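2-c-methyl-d-erythritol 2,4-cyclodiphosphate synthase (Plasmodium falciparum, PDB 4C81) probably converts 4-diphosphocytidyl-2-C-methyl-D-erythritol 2-phosphate into 2-C-methyl-D-erythritol 2,4-cyclodiphosphate, releasing CMP, in the non-mevalonate route to isoprenoid precursors. Local coordinates at residues G7-V21 and K168-P181. The protein carries 1 engineered substitution. Residues are numbered along the deposited sequence; the frame is centred on the assembly and turned at random.
Sequences GIRIGQGYDIHKIKV and KKAIECFANILLIP. With ZN (zinc ion), chain B; ZN (zinc ion), chain C.
Strands 9-21 and 170-181 run antiparallel, their axes 4.6 Å apart at closest approach, with paired backbone hydrogen bonds from Arg-9 opposite Leu-179 to His-17 opposite Ile-171. On one face of the sheet, the Tyr-14 hydroxyl donates to Glu-172 OE1 (OH to OE1, 3.0 Å), arriving from above the carboxylate plane. Glu-172 OE1 also binds a zinc ion at 2.4 Å, with His-159 of the second subunit among its other ligands. A long acid suits this place: CG of Glu-172 sits between its backbone N and carbonyl carbon (chi1 68°), and the extended chain carries the carboxylate to the edge of the tyrosine ring. CD1 of the same ring lies over one face of Phe-174, offset toward the rim, 3.6 Å from Phe-174 CZ, the two rings inclined at 53°. Next along, the Gln-12 and Asn-176 side chains run alongside each other, their amides turned 71° apart, and Gln-12 NE2 makes a weak hydrogen bond to Asn-176 OD1 at 3.3 Å; Gln-12 OE1 is engaged by Asn-176 of the second subunit, and Asn-176 ND2 by Gln-12 OE1 of the third.

The strands are neighbouring inner strands of the mixed sheet of the IspF (YgbB-family) fold, and this face turns inward in the trimer, where Phe-174 meets Phe-174 of the third subunit edge-to-face.

On the reverse face, Asp-15 OD2 and His-17 NE2 together bind a second zinc ion, each at 2.0 Å, with His-67 and a water as further ligands, beside the bound CDP; Lys-157 of the second subunit forms a salt bridge with Asp-15 OD1. Gly-11 has no side chain to collide with Ile-177, whose CG2 packs 3.9 Å from Gly-11 CA. Farther along, branched Ile-19 crosses Ile-171 at about a right angle, Ile-19 CD1 against Ile-171 CG2, 3.6 Å.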
# COMPACT_ATOMS: atom_id res chain seq x y z
N GLY A 7 -14.27 3.44 16.03
CA GLY A 7 -14.88 2.93 14.81
C GLY A 7 -13.94 2.01 14.05
O GLY A 7 -12.87 1.65 14.55
N ILE A 8 -14.35 1.64 12.83
CA ILE A 8 -13.53 0.77 11.99
C ILE A 8 -12.17 1.41 11.74
O ILE A 8 -12.07 2.62 11.52
CB ILE A 8 -14.26 0.43 10.65
CG1 ILE A 8 -13.49 -0.64 9.88
CG2 ILE A 8 -14.45 1.68 9.80
CD1 ILE A 8 -14.25 -1.17 8.68
N ARG A 9 -11.12 0.59 11.79
CA ARG A 9 -9.74 1.06 11.64
C ARG A 9 -9.01 0.31 10.53
O ARG A 9 -9.12 -0.91 10.41
CB ARG A 9 -8.97 0.91 12.95
CG ARG A 9 -9.29 1.99 13.97
CD ARG A 9 -8.75 1.65 15.35
NE ARG A 9 -8.96 2.75 16.30
CZ ARG A 9 -8.17 3.81 16.44
NH1 ARG A 9 -7.06 3.96 15.71
NH2 ARG A 9 -8.48 4.74 17.34
N ILE A 10 -8.26 1.07 9.73
CA ILE A 10 -7.39 0.53 8.68
C ILE A 10 -5.94 0.56 9.15
O ILE A 10 -5.50 1.51 9.81
CB ILE A 10 -7.53 1.35 7.36
CG1 ILE A 10 -6.74 0.70 6.21
CG2 ILE A 10 -7.06 2.79 7.55
CD1 ILE A 10 -7.04 1.31 4.86
N GLY A 11 -5.20 -0.49 8.79
CA GLY A 11 -3.78 -0.55 9.05
C GLY A 11 -3.02 -1.09 7.85
O GLY A 11 -3.51 -1.95 7.13
N GLN A 12 -1.82 -0.55 7.64
CA GLN A 12 -0.90 -1.08 6.65
C GLN A 12 0.47 -1.25 7.28
O GLN A 12 1.02 -0.32 7.85
CB GLN A 12 -0.78 -0.14 5.45
CG GLN A 12 0.10 -0.70 4.35
CD GLN A 12 0.27 0.25 3.21
OE1 GLN A 12 0.95 1.27 3.33
NE2 GLN A 12 -0.36 -0.07 2.08
N GLY A 13 1.02 -2.46 7.16
CA GLY A 13 2.35 -2.76 7.64
C GLY A 13 3.26 -2.98 6.45
O GLY A 13 2.83 -3.48 5.42
N TYR A 14 4.51 -2.55 6.59
CA TYR A 14 5.53 -2.77 5.58
C TYR A 14 6.76 -3.37 6.25
O TYR A 14 7.10 -3.01 7.38
CB TYR A 14 5.89 -1.46 4.90
CG TYR A 14 7.15 -1.54 4.07
CD1 TYR A 14 7.13 -2.08 2.80
CD2 TYR A 14 8.36 -1.07 4.58
CE1 TYR A 14 8.29 -2.16 2.04
CE2 TYR A 14 9.52 -1.13 3.82
CZ TYR A 14 9.47 -1.68 2.56
OH TYR A 14 10.62 -1.75 1.81
N ASP A 15 7.43 -4.28 5.55
CA ASP A 15 8.72 -4.76 6.00
C ASP A 15 9.57 -5.19 4.81
O ASP A 15 9.04 -5.53 3.74
CB ASP A 15 8.56 -5.91 6.99
CG ASP A 15 9.83 -6.19 7.78
OD1 ASP A 15 10.71 -5.31 7.88
OD2 ASP A 15 9.94 -7.32 8.32
N ILE A 16 10.88 -5.16 5.02
CA ILE A 16 11.86 -5.58 4.03
C ILE A 16 13.04 -6.22 4.76
O ILE A 16 13.46 -5.72 5.81
CB ILE A 16 12.35 -4.38 3.15
CG1 ILE A 16 13.44 -4.83 2.16
CG2 ILE A 16 12.85 -3.23 4.02
CD1 ILE A 16 13.82 -3.77 1.13
N HIS A 17 13.55 -7.33 4.23
CA HIS A 17 14.78 -7.92 4.74
C HIS A 17 15.69 -8.36 3.60
O HIS A 17 15.22 -8.75 2.53
CB HIS A 17 14.49 -9.08 5.69
CG HIS A 17 14.01 -8.63 7.04
ND1 HIS A 17 14.83 -7.99 7.94
CD2 HIS A 17 12.79 -8.69 7.62
CE1 HIS A 17 14.13 -7.69 9.03
NE2 HIS A 17 12.89 -8.11 8.85
N LYS A 18 16.99 -8.27 3.86
CA LYS A 18 18.02 -8.73 2.93
C LYS A 18 18.07 -10.25 2.94
O LYS A 18 17.97 -10.87 4.00
CB LYS A 18 19.39 -8.17 3.33
CG LYS A 18 19.50 -6.65 3.27
CD LYS A 18 20.83 -6.15 3.84
CE LYS A 18 22.03 -6.56 2.99
NZ LYS A 18 21.93 -6.09 1.58
N ILE A 19 18.21 -10.83 1.76
CA ILE A 19 18.30 -12.28 1.62
C ILE A 19 19.46 -12.70 0.73
O ILE A 19 20.00 -11.90 -0.04
CB ILE A 19 16.99 -12.88 1.04
CG1 ILE A 19 16.66 -12.28 -0.33
CG2 ILE A 19 15.84 -12.68 2.01
CD1 ILE A 19 15.80 -13.18 -1.18
N LYS A 20 19.82 -13.97 0.85
CA LYS A 20 20.79 -14.62 -0.03
C LYS A 20 20.22 -15.97 -0.44
O LYS A 20 20.01 -16.84 0.40
CB LYS A 20 22.13 -14.79 0.69
CG LYS A 20 23.21 -15.48 -0.13
CD LYS A 20 24.59 -15.29 0.49
CE LYS A 20 25.16 -13.91 0.19
NZ LYS A 20 26.51 -13.73 0.77
N VAL A 21 19.94 -16.13 -1.73
CA VAL A 21 19.39 -17.38 -2.25
C VAL A 21 20.53 -18.38 -2.38
O VAL A 21 21.59 -18.06 -2.92
CB VAL A 21 18.69 -17.18 -3.61
CG1 VAL A 21 18.20 -18.51 -4.15
CG2 VAL A 21 17.53 -16.19 -3.47
N LYS A 168 17.20 -10.38 -6.27
CA LYS A 168 17.20 -11.28 -5.11
C LYS A 168 18.09 -10.81 -3.95
O LYS A 168 18.62 -11.62 -3.19
CB LYS A 168 17.57 -12.71 -5.53
CG LYS A 168 16.66 -13.28 -6.61
CD LYS A 168 17.05 -14.70 -7.01
CE LYS A 168 18.30 -14.73 -7.87
NZ LYS A 168 18.60 -16.09 -8.38
N LYS A 169 18.22 -9.49 -3.80
CA LYS A 169 18.98 -8.90 -2.70
C LYS A 169 18.08 -8.70 -1.48
O LYS A 169 18.58 -8.57 -0.36
CB LYS A 169 19.60 -7.57 -3.13
CG LYS A 169 20.65 -7.69 -4.22
CD LYS A 169 21.18 -6.33 -4.67
CE LYS A 169 22.12 -5.72 -3.64
NZ LYS A 169 22.72 -4.45 -4.12
N ALA A 170 16.77 -8.65 -1.70
CA ALA A 170 15.81 -8.44 -0.62
C ALA A 170 14.43 -8.98 -0.98
O ALA A 170 14.16 -9.28 -2.14
CB ALA A 170 15.73 -6.96 -0.28
N ILE A 171 13.58 -9.09 0.03
CA ILE A 171 12.16 -9.40 -0.14
C ILE A 171 11.35 -8.43 0.71
O ILE A 171 11.82 -7.96 1.75
CB ILE A 171 11.82 -10.86 0.25
CG1 ILE A 171 12.28 -11.18 1.68
CG2 ILE A 171 12.45 -11.83 -0.75
CD1 ILE A 171 11.83 -12.54 2.17
N GLU A 172 10.13 -8.12 0.28
CA GLU A 172 9.31 -7.17 1.03
C GLU A 172 7.85 -7.59 1.10
O GLU A 172 7.38 -8.44 0.33
CB GLU A 172 9.49 -5.73 0.53
CG GLU A 172 8.97 -5.40 -0.85
CD GLU A 172 9.26 -3.94 -1.25
OE1 GLU A 172 10.22 -3.35 -0.71
OE2 GLU A 172 8.53 -3.40 -2.10
N CYS A 173 7.15 -7.01 2.07
CA CYS A 173 5.77 -7.38 2.35
C CYS A 173 4.96 -6.13 2.69
O CYS A 173 5.44 -5.26 3.43
CB CYS A 173 5.70 -8.36 3.54
SG CYS A 173 4.06 -9.07 3.80
N PHE A 174 3.76 -6.04 2.13
CA PHE A 174 2.74 -5.09 2.55
C PHE A 174 1.57 -5.87 3.13
O PHE A 174 1.00 -6.72 2.46
CB PHE A 174 2.24 -4.26 1.37
CG PHE A 174 3.25 -3.28 0.86
CD1 PHE A 174 4.24 -3.69 -0.02
CD2 PHE A 174 3.21 -1.95 1.25
CE1 PHE A 174 5.18 -2.78 -0.50
CE2 PHE A 174 4.15 -1.05 0.78
CZ PHE A 174 5.13 -1.46 -0.10
N ALA A 175 1.22 -5.58 4.38
CA ALA A 175 0.09 -6.23 5.04
C ALA A 175 -0.98 -5.17 5.27
O ALA A 175 -0.70 -4.13 5.83
CB ALA A 175 0.52 -6.84 6.36
N ASN A 176 -2.20 -5.46 4.82
CA ASN A 176 -3.33 -4.54 4.93
C ASN A 176 -4.42 -5.19 5.75
O ASN A 176 -4.81 -6.33 5.48
CB ASN A 176 -3.87 -4.20 3.55
CG ASN A 176 -2.80 -3.65 2.63
OD1 ASN A 176 -2.62 -2.44 2.55
ND2 ASN A 176 -2.07 -4.54 1.97
N ILE A 177 -4.93 -4.46 6.74
CA ILE A 177 -5.87 -5.03 7.70
C ILE A 177 -6.99 -4.06 8.04
O ILE A 177 -6.82 -2.84 7.98
CB ILE A 177 -5.11 -5.46 8.97
CG1 ILE A 177 -5.93 -6.46 9.78
CG2 ILE A 177 -4.70 -4.25 9.81
CD1 ILE A 177 -5.13 -7.15 10.85
N LEU A 178 -8.15 -4.62 8.38
CA LEU A 178 -9.24 -3.86 8.97
C LEU A 178 -9.49 -4.41 10.37
O LEU A 178 -9.53 -5.63 10.56
CB LEU A 178 -10.53 -3.99 8.16
CG LEU A 178 -10.57 -3.27 6.82
CD1 LEU A 178 -11.85 -3.65 6.09
CD2 LEU A 178 -10.46 -1.76 6.97
N LEU A 179 -9.63 -3.51 11.33
CA LEU A 179 -10.09 -3.87 12.66
C LEU A 179 -11.51 -3.37 12.86
O LEU A 179 -11.81 -2.20 12.61
CB LEU A 179 -9.17 -3.28 13.73
CG LEU A 179 -7.69 -3.63 13.61
CD1 LEU A 179 -6.90 -2.97 14.71
CD2 LEU A 179 -7.44 -5.14 13.61
N ILE A 180 -12.38 -4.26 13.33
CA ILE A 180 -13.80 -3.97 13.51
C ILE A 180 -14.14 -3.90 15.00
O ILE A 180 -13.80 -4.82 15.74
CB ILE A 180 -14.68 -5.07 12.87
CG1 ILE A 180 -14.21 -5.39 11.44
CG2 ILE A 180 -16.14 -4.66 12.87
CD1 ILE A 180 -14.20 -4.20 10.50
N PRO A 181 -14.80 -2.82 15.45
CA PRO A 181 -15.14 -2.76 16.87
C PRO A 181 -16.08 -3.89 17.29
O PRO A 181 -16.94 -4.30 16.51
CB PRO A 181 -15.84 -1.40 17.01
CG PRO A 181 -16.29 -1.04 15.66
CD PRO A 181 -15.32 -1.66 14.71
ZN ZN B . 11.22 -7.50 9.86
ZN ZN C . 11.47 -1.56 -1.58
O HOH W 1 11.16 -6.03 10.94
O HOH W 2 21.20 -8.31 0.12
O HOH W 3 20.21 -13.85 -3.51